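Long-range contact in RimK domain protein ATP-grasp (Sphaerobacter thermophilus, PDB 5I47), which probably acts as an ATP-dependent ligase of the RimK-like ATP-grasp family, possibly adding glutamate to ribosomal protein S6 or serving lysine biosynthesis: residues B[15-28]-B[255-269]. Residues are numbered along the deposited sequence; the frame is centred on the assembly and turned at random.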
loop_
_atom_site.group_PDB
_atom_site.type_symbol
_atom_site.label_atom_id
_atom_site.label_comp_id
_atom_site.label_asym_id
_atom_site.label_seq_id
_atom_site.Cartn_x
_atom_site.Cartn_y
_atom_site.Cartn_z
ATOM N N ARG B 15 -3.876 27.776 1.150
ATOM C CA ARG B 15 -3.582 28.462 -0.094
ATOM C C ARG B 15 -4.888 29.006 -0.676
ATOM O O ARG B 15 -5.914 29.064 0.020
ATOM C CB ARG B 15 -2.858 27.514 -1.050
ATOM C CG ARG B 15 -1.482 27.071 -0.589
ATOM C CD ARG B 15 -0.982 25.924 -1.452
ATOM N NE ARG B 15 -2.003 24.886 -1.602
ATOM C CZ ARG B 15 -2.655 24.624 -2.734
ATOM N NH1 ARG B 15 -2.390 25.316 -3.834
ATOM N NH2 ARG B 15 -3.569 23.663 -2.767
ATOM N N VAL B 16 -4.852 29.388 -1.955
ATOM C CA VAL B 16 -6.009 30.020 -2.589
ATOM C C VAL B 16 -7.206 29.075 -2.586
ATOM O O VAL B 16 -8.328 29.468 -2.250
ATOM C CB VAL B 16 -5.654 30.481 -4.013
ATOM C CG1 VAL B 16 -6.913 30.768 -4.812
ATOM C CG2 VAL B 16 -4.775 31.722 -3.962
ATOM N N GLU B 17 -6.987 27.813 -2.966
ATOM C CA GLU B 17 -8.088 26.854 -2.987
ATOM C C GLU B 17 -8.673 26.653 -1.594
ATOM O O GLU B 17 -9.890 26.504 -1.438
ATOM C CB GLU B 17 -7.618 25.521 -3.569
ATOM C CG GLU B 17 -7.341 25.547 -5.068
ATOM C CD GLU B 17 -5.916 25.953 -5.395
ATOM O OE1 GLU B 17 -5.182 26.354 -4.463
ATOM O OE2 GLU B 17 -5.528 25.863 -6.582
ATOM N N GLU B 18 -7.821 26.668 -0.564
ATOM C CA GLU B 18 -8.299 26.421 0.793
ATOM C C GLU B 18 -9.185 27.556 1.296
ATOM O O GLU B 18 -10.180 27.312 1.988
ATOM C CB GLU B 18 -7.116 26.197 1.736
ATOM C CG GLU B 18 -6.585 24.769 1.743
ATOM C CD GLU B 18 -5.929 24.378 0.432
ATOM O OE1 GLU B 18 -4.977 25.070 0.013
ATOM O OE2 GLU B 18 -6.373 23.387 -0.188
ATOM N N ARG B 19 -8.854 28.803 0.959
ATOM C CA ARG B 19 -9.684 29.908 1.429
ATOM C C ARG B 19 -10.998 30.007 0.661
ATOM O O ARG B 19 -12.021 30.378 1.247
ATOM C CB ARG B 19 -8.911 31.228 1.350
ATOM C CG ARG B 19 -8.497 31.649 -0.044
ATOM C CD ARG B 19 -7.390 32.686 0.016
ATOM N NE ARG B 19 -6.370 32.302 0.989
ATOM C CZ ARG B 19 -5.079 32.595 0.877
ATOM N NH1 ARG B 19 -4.637 33.272 -0.176
ATOM N NH2 ARG B 19 -4.225 32.203 1.816
ATOM N N LEU B 20 -10.991 29.682 -0.637
ATOM C CA LEU B 20 -12.242 29.582 -1.385
ATOM C C LEU B 20 -13.182 28.572 -0.744
ATOM O O LEU B 20 -14.396 28.802 -0.661
ATOM C CB LEU B 20 -11.964 29.188 -2.836
ATOM C CG LEU B 20 -11.220 30.188 -3.715
ATOM C CD1 LEU B 20 -10.993 29.609 -5.105
ATOM C CD2 LEU B 20 -11.994 31.491 -3.791
ATOM N N LEU B 21 -12.638 27.441 -0.286
ATOM C CA LEU B 21 -13.460 26.445 0.389
ATOM C C LEU B 21 -13.960 26.947 1.736
ATOM O O LEU B 21 -15.081 26.616 2.140
ATOM C CB LEU B 21 -12.672 25.145 0.553
ATOM C CG LEU B 21 -12.515 24.330 -0.733
ATOM C CD1 LEU B 21 -11.246 23.497 -0.698
ATOM C CD2 LEU B 21 -13.731 23.444 -0.951
ATOM N N ILE B 22 -13.157 27.745 2.442
ATOM C CA ILE B 22 -13.623 28.302 3.707
ATOM C C ILE B 22 -14.794 29.247 3.474
ATOM O O ILE B 22 -15.720 29.312 4.291
ATOM C CB ILE B 22 -12.462 28.986 4.452
ATOM C CG1 ILE B 22 -11.414 27.942 4.851
ATOM C CG2 ILE B 22 -12.969 29.734 5.680
ATOM C CD1 ILE B 22 -10.467 28.400 5.931
ATOM N N GLU B 23 -14.793 29.974 2.352
ATOM C CA GLU B 23 -15.951 30.795 2.006
ATOM C C GLU B 23 -17.163 29.925 1.709
ATOM O O GLU B 23 -18.253 30.156 2.246
ATOM C CB GLU B 23 -15.631 31.688 0.806
ATOM C CG GLU B 23 -14.537 32.714 1.050
ATOM C CD GLU B 23 -14.275 33.590 -0.165
ATOM O OE1 GLU B 23 -15.215 33.803 -0.966
ATOM O OE2 GLU B 23 -13.128 34.062 -0.322
ATOM N N ALA B 24 -16.988 28.910 0.858
ATOM C CA ALA B 24 -18.117 28.081 0.448
ATOM C C ALA B 24 -18.700 27.310 1.626
ATOM O O ALA B 24 -19.921 27.143 1.720
ATOM C CB ALA B 24 -17.686 27.128 -0.667
ATOM N N PHE B 25 -17.846 26.834 2.536
ATOM C CA PHE B 25 -18.345 26.155 3.729
ATOM C C PHE B 25 -19.010 27.138 4.685
ATOM O O PHE B 25 -20.022 26.810 5.316
ATOM C CB PHE B 25 -17.213 25.406 4.436
ATOM C CG PHE B 25 -16.938 24.040 3.870
ATOM C CD1 PHE B 25 -17.821 22.997 4.086
ATOM C CD2 PHE B 25 -15.787 23.796 3.136
ATOM C CE1 PHE B 25 -17.572 21.740 3.570
ATOM C CE2 PHE B 25 -15.532 22.540 2.617
ATOM C CZ PHE B 25 -16.425 21.511 2.835
ATOM N N ALA B 26 -18.451 28.344 4.817
ATOM C CA ALA B 26 -19.083 29.358 5.654
ATOM C C ALA B 26 -20.421 29.791 5.070
ATOM O O ALA B 26 -21.391 29.998 5.809
ATOM C CB ALA B 26 -18.154 30.561 5.823
ATOM N N ALA B 27 -20.494 29.920 3.742
ATOM C CA ALA B 27 -21.751 30.246 3.082
ATOM C C ALA B 27 -22.809 29.174 3.294
ATOM O O ALA B 27 -24.005 29.475 3.221
ATOM C CB ALA B 27 -21.517 30.459 1.586
ATOM N N ARG B 28 -22.402 27.935 3.559
ATOM C CA ARG B 28 -23.329 26.835 3.781
ATOM C C ARG B 28 -23.482 26.486 5.255
ATOM O O ARG B 28 -24.021 25.423 5.577
ATOM C CB ARG B 28 -22.886 25.607 2.983
ATOM C CG ARG B 28 -23.095 25.772 1.487
ATOM C CD ARG B 28 -22.239 24.823 0.667
ATOM N NE ARG B 28 -22.441 25.029 -0.766
ATOM C CZ ARG B 28 -21.871 26.007 -1.467
ATOM N NH1 ARG B 28 -21.064 26.870 -0.868
ATOM N NH2 ARG B 28 -22.109 26.124 -2.767
ATOM N N VAL B 255 -6.216 19.021 -6.115
ATOM C CA VAL B 255 -5.469 19.967 -5.293
ATOM C C VAL B 255 -5.511 21.367 -5.887
ATOM O O VAL B 255 -5.738 22.348 -5.176
ATOM C CB VAL B 255 -4.017 19.477 -5.111
ATOM C CG1 VAL B 255 -3.196 20.517 -4.375
ATOM C CG2 VAL B 255 -3.991 18.153 -4.359
ATOM N N ASP B 256 -5.300 21.480 -7.198
ATOM C CA ASP B 256 -5.300 22.762 -7.893
ATOM C C ASP B 256 -6.598 22.900 -8.681
ATOM O O ASP B 256 -6.762 22.269 -9.730
ATOM C CB ASP B 256 -4.098 22.880 -8.828
ATOM C CG ASP B 256 -2.830 22.314 -8.227
ATOM O OD1 ASP B 256 -2.546 22.603 -7.044
ATOM O OD2 ASP B 256 -2.120 21.572 -8.941
ATOM N N PHE B 257 -7.521 23.718 -8.179
ATOM C CA PHE B 257 -8.649 24.181 -8.979
ATOM C C PHE B 257 -8.663 25.704 -9.056
ATOM O O PHE B 257 -9.722 26.326 -9.166
ATOM C CB PHE B 257 -9.977 23.631 -8.454
ATOM C CG PHE B 257 -10.257 23.938 -7.008
ATOM C CD1 PHE B 257 -10.966 25.073 -6.650
ATOM C CD2 PHE B 257 -9.859 23.063 -6.012
ATOM C CE1 PHE B 257 -11.247 25.343 -5.323
ATOM C CE2 PHE B 257 -10.132 23.329 -4.683
ATOM C CZ PHE B 257 -10.829 24.468 -4.339
ATOM N N ARG B 258 -7.470 26.302 -9.013
ATOM C CA ARG B 258 -7.329 27.752 -9.109
ATOM C C ARG B 258 -7.791 28.261 -10.468
ATOM O O ARG B 258 -8.640 29.156 -10.557
ATOM C CB ARG B 258 -5.868 28.134 -8.868
ATOM C CG ARG B 258 -5.642 29.412 -8.091
ATOM C CD ARG B 258 -4.151 29.703 -7.988
ATOM N NE ARG B 258 -3.405 28.561 -7.465
ATOM C CZ ARG B 258 -2.798 28.536 -6.282
ATOM N NH1 ARG B 258 -2.832 29.598 -5.491
ATOM N NH2 ARG B 258 -2.144 27.452 -5.894
ATOM N N SER B 259 -7.232 27.695 -11.542
ATOM C CA SER B 259 -7.535 28.167 -12.889
ATOM C C SER B 259 -9.015 28.020 -13.217
ATOM O O SER B 259 -9.617 28.919 -13.816
ATOM C CB SER B 259 -6.686 27.404 -13.907
ATOM O OG SER B 259 -7.137 27.639 -15.230
ATOM N N LEU B 260 -9.620 26.894 -12.833
ATOM C CA LEU B 260 -11.018 26.660 -13.178
ATOM C C LEU B 260 -11.941 27.600 -12.409
ATOM O O LEU B 260 -12.933 28.087 -12.961
ATOM C CB LEU B 260 -11.387 25.200 -12.918
ATOM C CG LEU B 260 -12.682 24.730 -13.582
ATOM C CD1 LEU B 260 -12.605 24.913 -15.091
ATOM C CD2 LEU B 260 -12.983 23.279 -13.231
ATOM N N SER B 261 -11.631 27.869 -11.138
ATOM C CA SER B 261 -12.380 28.868 -10.382
ATOM C C SER B 261 -12.255 30.256 -10.992
ATOM O O SER B 261 -13.156 31.085 -10.820
ATOM C CB SER B 261 -11.907 28.903 -8.930
ATOM O OG SER B 261 -12.551 27.911 -8.155
ATOM N N GLY B 262 -11.159 30.523 -11.705
ATOM C CA GLY B 262 -10.993 31.822 -12.333
ATOM C C GLY B 262 -12.027 32.091 -13.409
ATOM O O GLY B 262 -12.465 33.229 -13.589
ATOM N N ARG B 263 -12.435 31.052 -14.139
ATOM C CA ARG B 263 -13.411 31.208 -15.209
ATOM C C ARG B 263 -14.846 31.080 -14.715
ATOM O O ARG B 263 -15.723 30.623 -15.462
ATOM C CB ARG B 263 -13.129 30.206 -16.326
ATOM C CG ARG B 263 -11.665 30.123 -16.695
ATOM C CD ARG B 263 -11.439 29.217 -17.885
ATOM N NE ARG B 263 -10.094 28.653 -17.864
ATOM C CZ ARG B 263 -9.824 27.386 -17.574
ATOM N NH1 ARG B 263 -10.809 26.544 -17.301
ATOM N NH2 ARG B 263 -8.569 26.959 -17.562
ATOM N N GLY B 264 -15.111 31.469 -13.467
ATOM C CA GLY B 264 -16.456 31.497 -12.936
ATOM C C GLY B 264 -17.037 30.156 -12.553
ATOM O O GLY B 264 -18.163 30.117 -12.039
ATOM N N VAL B 265 -16.324 29.055 -12.788
ATOM C CA VAL B 265 -16.808 27.749 -12.358
ATOM C C VAL B 265 -16.669 27.658 -10.844
ATOM O O VAL B 265 -15.561 27.726 -10.302
ATOM C CB VAL B 265 -16.041 26.622 -13.057
ATOM C CG1 VAL B 265 -16.601 25.267 -12.643
ATOM C CG2 VAL B 265 -16.106 26.794 -14.568
ATOM N N ASP B 266 -17.799 27.511 -10.152
ATOM C CA ASP B 266 -17.823 27.501 -8.689
ATOM C C ASP B 266 -17.358 26.133 -8.181
ATOM O O ASP B 266 -18.116 25.344 -7.612
ATOM C CB ASP B 266 -19.217 27.850 -8.188
ATOM C CG ASP B 266 -19.282 27.991 -6.679
ATOM O OD1 ASP B 266 -18.219 28.172 -6.048
ATOM O OD2 ASP B 266 -20.402 27.926 -6.125
ATOM N N VAL B 267 -16.067 25.859 -8.395
ATOM C CA VAL B 267 -15.515 24.558 -8.021
ATOM C C VAL B 267 -15.604 24.355 -6.516
ATOM O O VAL B 267 -15.995 23.281 -6.041
ATOM C CB VAL B 267 -14.065 24.417 -8.520
ATOM C CG1 VAL B 267 -13.527 23.032 -8.176
ATOM C CG2 VAL B 267 -13.982 24.668 -10.017
ATOM N N ALA B 268 -15.246 25.383 -5.742
ATOM C CA ALA B 268 -15.293 25.272 -4.288
ATOM C C ALA B 268 -16.716 25.044 -3.795
ATOM O O ALA B 268 -16.934 24.311 -2.823
ATOM C CB ALA B 268 -14.695 26.523 -3.648
ATOM N N GLY B 269 -17.699 25.660 -4.452
ATOM C CA GLY B 269 -19.080 25.453 -4.051
ATOM C C GLY B 269 -19.539 24.025 -4.268
ATOM O O GLY B 269 -20.194 23.434 -3.405
#
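E17 lays its aliphatic part on the ring of F257 in a CH-pi contact, CG standing 3.5 Å from the ring centroid and 9° off its normal. A bend at chi2 (88°) turns the carboxylate beyond the ring toward R258, leaving OE2 3.1 Å from R258 N. Across the contact E17 OE1 lies over one face of the R258 guanidinium, 3.5 Å from R258 NH2, an ion pair in which no N-H points at the oxygen. Within segment 15-28, E17 OE1 also forms a salt bridge with R15 NH1 at 3.0 Å. This shared carboxylate probably offsets the like charges of the two arginines. R15 NH2 adds a weak, in-plane bond to V255 O (3.5 Å), which R58 also grips. Apolar packing continues along the helix: L21 CD1 meets the F257 ring edge, 3.8 Å from CZ, while A268 CB packs against L20 CB (3.9 Å) and A24 CB. A leucine in place of F257 would probably deprive E17 of its flat support and weaken the packing at L21. R28, salt-bridged to D273, lays its guanidinium face over G269 O. The contact joins helix 16-27, backed by strand 6-10 of the preATP-grasp sheet, to helices 258-262 and 267-275, which follow strand 246-253 in the ATP-grasp domain.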